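Local atomic coordinates of holo-[acyl-carrier-protein] synthase (Thermotoga maritima, PDB entry 5XUM), a protein that belongs to the 4'-phosphopantetheinyl transferase superfamily, as a holo-ACP synthase of the AcpS type. Residues F88-V93 / L159-N164. Sequence-based numbering, arbitrary orientation.
Sequences FNYAHV and LVRYGN
Asn164 reaches across to Ala91 and grips both its backbone N and O with one side-chain amide. The loop leaving strand 158-162 thus joins two antiparallel sheets. Within this chain, strand 90-97 is outermost in the sheet with 100-108 and 2-11, and 158-162 is likewise outermost beside 114-117. From the Asn164 backbone, CG lies between N and the carbonyl carbon (chi1 77°), which sends the amide toward Ala91. CB rests 3.8 Å from Tyr90 CE1. CG comes within 3.5 Å of Tyr90 CD1, with amide and ring planes 34° apart. OD1 accepts Ala91 N at 2.9 Å, on a lone pair in the Asn164 carbonyl plane. ND2 donates to Ala91 O at 3.1 Å, from above the Ala91 carbonyl plane and not on a lone pair. A third bond runs from Asn164 N to Asn89 O. Gly163 CA also meets Asn89 O, in a CA-H...O contact of 3.1 Å. The Asn164 N atom sits over the centre of one Tyr90 ring face, and Arg110 makes a cation-pi contact with this ring. Asn89 and Tyr90 form a classic beta bulge opposite Glu108. Arg161 bends at chi3 (53°), and its NH1 donates to Gly163 O at 2.8 Å, with that oxygen near the guanidinium plane.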
ATOM      1  N   PHE A  88       8.703  -2.345  12.185  1.00 36.72           N
ATOM      2  CA  PHE A  88       7.577  -2.863  11.412  1.00 31.79           C
ATOM      3  C   PHE A  88       7.429  -4.349  11.727  1.00 30.26           C
ATOM      4  O   PHE A  88       8.428  -5.056  11.874  1.00 32.65           O
ATOM      5  CB  PHE A  88       7.774  -2.630   9.901  1.00 28.02           C
ATOM      6  CG  PHE A  88       9.021  -3.262   9.337  1.00 28.62           C
ATOM      7  CD1 PHE A  88      10.221  -2.557   9.303  1.00 30.49           C
ATOM      8  CD2 PHE A  88       8.996  -4.560   8.834  1.00 31.44           C
ATOM      9  CE1 PHE A  88      11.373  -3.138   8.791  1.00 30.81           C
ATOM     10  CE2 PHE A  88      10.146  -5.149   8.324  1.00 31.69           C
ATOM     11  CZ  PHE A  88      11.335  -4.436   8.299  1.00 31.45           C
ATOM     12  N   ASN A  89       6.196  -4.821  11.870  1.00 28.88           N
ATOM     13  CA  ASN A  89       5.979  -6.247  12.109  1.00 31.37           C
ATOM     14  C   ASN A  89       5.296  -6.959  10.946  1.00 31.36           C
ATOM     15  O   ASN A  89       5.132  -8.179  10.964  1.00 33.99           O
ATOM     16  CB  ASN A  89       5.274  -6.511  13.452  1.00 31.76           C
ATOM     17  CG  ASN A  89       3.948  -5.783  13.590  1.00 32.63           C
ATOM     18  OD1 ASN A  89       3.612  -4.896  12.803  1.00 31.16           O
ATOM     19  ND2 ASN A  89       3.186  -6.160  14.611  1.00 32.42           N
ATOM     20  N   TYR A  90       4.921  -6.189   9.928  1.00 28.88           N
ATOM     21  CA  TYR A  90       4.346  -6.758   8.718  1.00 31.10           C
ATOM     22  C   TYR A  90       5.051  -6.251   7.469  1.00 30.87           C
ATOM     23  O   TYR A  90       5.293  -5.052   7.317  1.00 27.45           O
ATOM     24  CB  TYR A  90       2.834  -6.502   8.647  1.00 32.50           C
ATOM     25  CG  TYR A  90       2.034  -7.498   9.450  1.00 32.68           C
ATOM     26  CD1 TYR A  90       1.444  -8.602   8.837  1.00 31.90           C
ATOM     27  CD2 TYR A  90       1.887  -7.354  10.829  1.00 35.17           C
ATOM     28  CE1 TYR A  90       0.722  -9.527   9.569  1.00 35.82           C
ATOM     29  CE2 TYR A  90       1.167  -8.273  11.571  1.00 35.46           C
ATOM     30  CZ  TYR A  90       0.591  -9.356  10.940  1.00 37.69           C
ATOM     31  OH  TYR A  90      -0.123 -10.268  11.680  1.00 44.39           O
ATOM     32  N   ALA A  91       5.405  -7.189   6.598  1.00 30.35           N
ATOM     33  CA  ALA A  91       5.919  -6.868   5.279  1.00 30.33           C
ATOM     34  C   ALA A  91       5.003  -7.520   4.259  1.00 29.25           C
ATOM     35  O   ALA A  91       4.947  -8.744   4.147  1.00 32.53           O
ATOM     36  CB  ALA A  91       7.347  -7.365   5.117  1.00 30.39           C
ATOM     37  N   HIS A  92       4.255  -6.688   3.547  1.00 27.62           N
ATOM     38  CA  HIS A  92       3.372  -7.157   2.498  1.00 27.54           C
ATOM     39  C   HIS A  92       4.099  -7.013   1.199  1.00 28.22           C
ATOM     40  O   HIS A  92       4.441  -5.900   0.779  1.00 26.48           O
ATOM     41  CB  HIS A  92       2.070  -6.366   2.516  1.00 25.38           C
ATOM     42  CG  HIS A  92       1.346  -6.427   3.842  1.00 28.60           C
ATOM     43  ND1 HIS A  92       0.623  -7.499   4.225  1.00 29.88           N
ATOM     44  CD2 HIS A  92       1.265  -5.503   4.885  1.00 28.09           C
ATOM     45  CE1 HIS A  92       0.100  -7.272   5.445  1.00 30.48           C
ATOM     46  NE2 HIS A  92       0.494  -6.051   5.848  1.00 29.46           N
ATOM     47  N   VAL A  93       4.376  -8.148   0.565  1.00 26.91           N
ATOM     48  CA  VAL A  93       5.227  -8.169  -0.619  1.00 28.42           C
ATOM     49  C   VAL A  93       4.541  -8.849  -1.806  1.00 27.48           C
ATOM     50  O   VAL A  93       3.698  -9.733  -1.635  1.00 26.52           O
ATOM     51  CB  VAL A  93       6.626  -8.797  -0.340  1.00 29.11           C
ATOM     52  CG1 VAL A  93       7.291  -8.141   0.866  1.00 27.16           C
ATOM     53  CG2 VAL A  93       6.535 -10.300  -0.138  1.00 29.51           C
ATOM     54  N   LEU A 159      10.320 -15.949  21.648  1.00 53.30           N
ATOM     55  CA  LEU A 159       9.557 -15.273  20.597  1.00 49.40           C
ATOM     56  C   LEU A 159       8.970 -16.317  19.650  1.00 47.55           C
ATOM     57  O   LEU A 159       9.708 -17.050  18.991  1.00 51.16           O
ATOM     58  CB  LEU A 159      10.436 -14.270  19.837  1.00 46.18           C
ATOM     59  CG  LEU A 159       9.879 -13.601  18.570  1.00 45.15           C
ATOM     60  CD1 LEU A 159       8.640 -12.762  18.854  1.00 43.07           C
ATOM     61  CD2 LEU A 159      10.955 -12.752  17.915  1.00 44.60           C
ATOM     62  N   VAL A 160       7.642 -16.379  19.595  1.00 47.78           N
ATOM     63  CA  VAL A 160       6.941 -17.365  18.772  1.00 47.03           C
ATOM     64  C   VAL A 160       6.702 -16.825  17.362  1.00 47.70           C
ATOM     65  O   VAL A 160       7.088 -17.458  16.377  1.00 48.86           O
ATOM     66  CB  VAL A 160       5.604 -17.807  19.416  1.00 49.43           C
ATOM     67  CG1 VAL A 160       4.920 -18.870  18.566  1.00 51.25           C
ATOM     68  CG2 VAL A 160       5.835 -18.335  20.828  1.00 50.48           C
ATOM     69  N   ARG A 161       6.073 -15.655  17.273  1.00 46.11           N
ATOM     70  CA  ARG A 161       5.789 -15.023  15.989  1.00 44.73           C
ATOM     71  C   ARG A 161       5.922 -13.508  16.089  1.00 42.23           C
ATOM     72  O   ARG A 161       5.470 -12.899  17.057  1.00 43.63           O
ATOM     73  CB  ARG A 161       4.385 -15.408  15.499  1.00 45.83           C
ATOM     74  CG  ARG A 161       4.084 -15.007  14.061  1.00 45.29           C
ATOM     75  CD  ARG A 161       2.723 -15.500  13.584  1.00 45.93           C
ATOM     76  NE  ARG A 161       1.623 -15.113  14.472  1.00 43.67           N
ATOM     77  CZ  ARG A 161       0.997 -13.938  14.446  1.00 44.97           C
ATOM     78  NH1 ARG A 161       1.348 -12.996  13.579  1.00 46.38           N
ATOM     79  NH2 ARG A 161       0.012 -13.700  15.302  1.00 47.64           N
ATOM     80  N   TYR A 162       6.556 -12.914  15.084  1.00 41.30           N
ATOM     81  CA  TYR A 162       6.672 -11.466  14.972  1.00 37.76           C
ATOM     82  C   TYR A 162       5.929 -11.013  13.714  1.00 35.82           C
ATOM     83  O   TYR A 162       6.523 -10.908  12.639  1.00 35.46           O
ATOM     84  CB  TYR A 162       8.147 -11.069  14.903  1.00 35.68           C
ATOM     85  CG  TYR A 162       8.432  -9.617  15.205  1.00 35.96           C
ATOM     86  CD1 TYR A 162       8.768  -9.210  16.496  1.00 36.18           C
ATOM     87  CD2 TYR A 162       8.391  -8.649  14.199  1.00 34.37           C
ATOM     88  CE1 TYR A 162       9.040  -7.882  16.780  1.00 35.91           C
ATOM     89  CE2 TYR A 162       8.663  -7.318  14.475  1.00 34.19           C
ATOM     90  CZ  TYR A 162       8.986  -6.942  15.768  1.00 34.82           C
ATOM     91  OH  TYR A 162       9.256  -5.625  16.049  1.00 33.97           O
ATOM     92  N   GLY A 163       4.629 -10.762  13.852  1.00 33.71           N
ATOM     93  CA  GLY A 163       3.779 -10.404  12.712  1.00 34.07           C
ATOM     94  C   GLY A 163       3.809 -11.476  11.636  1.00 34.90           C
ATOM     95  O   GLY A 163       3.544 -12.639  11.921  1.00 35.36           O
ATOM     96  N   ASN A 164       4.143 -11.088  10.404  1.00 35.10           N
ATOM     97  CA  ASN A 164       4.339 -12.057   9.313  1.00 34.28           C
ATOM     98  C   ASN A 164       5.800 -12.136   8.843  1.00 34.56           C
ATOM     99  O   ASN A 164       6.097 -12.693   7.782  1.00 38.67           O
ATOM    100  CB  ASN A 164       3.381 -11.781   8.140  1.00 33.84           C
ATOM    101  CG  ASN A 164       3.818 -10.603   7.277  1.00 33.45           C
ATOM    102  OD1 ASN A 164       4.681  -9.814   7.662  1.00 31.17           O
ATOM    103  ND2 ASN A 164       3.220 -10.485   6.096  1.00 31.81           N
TER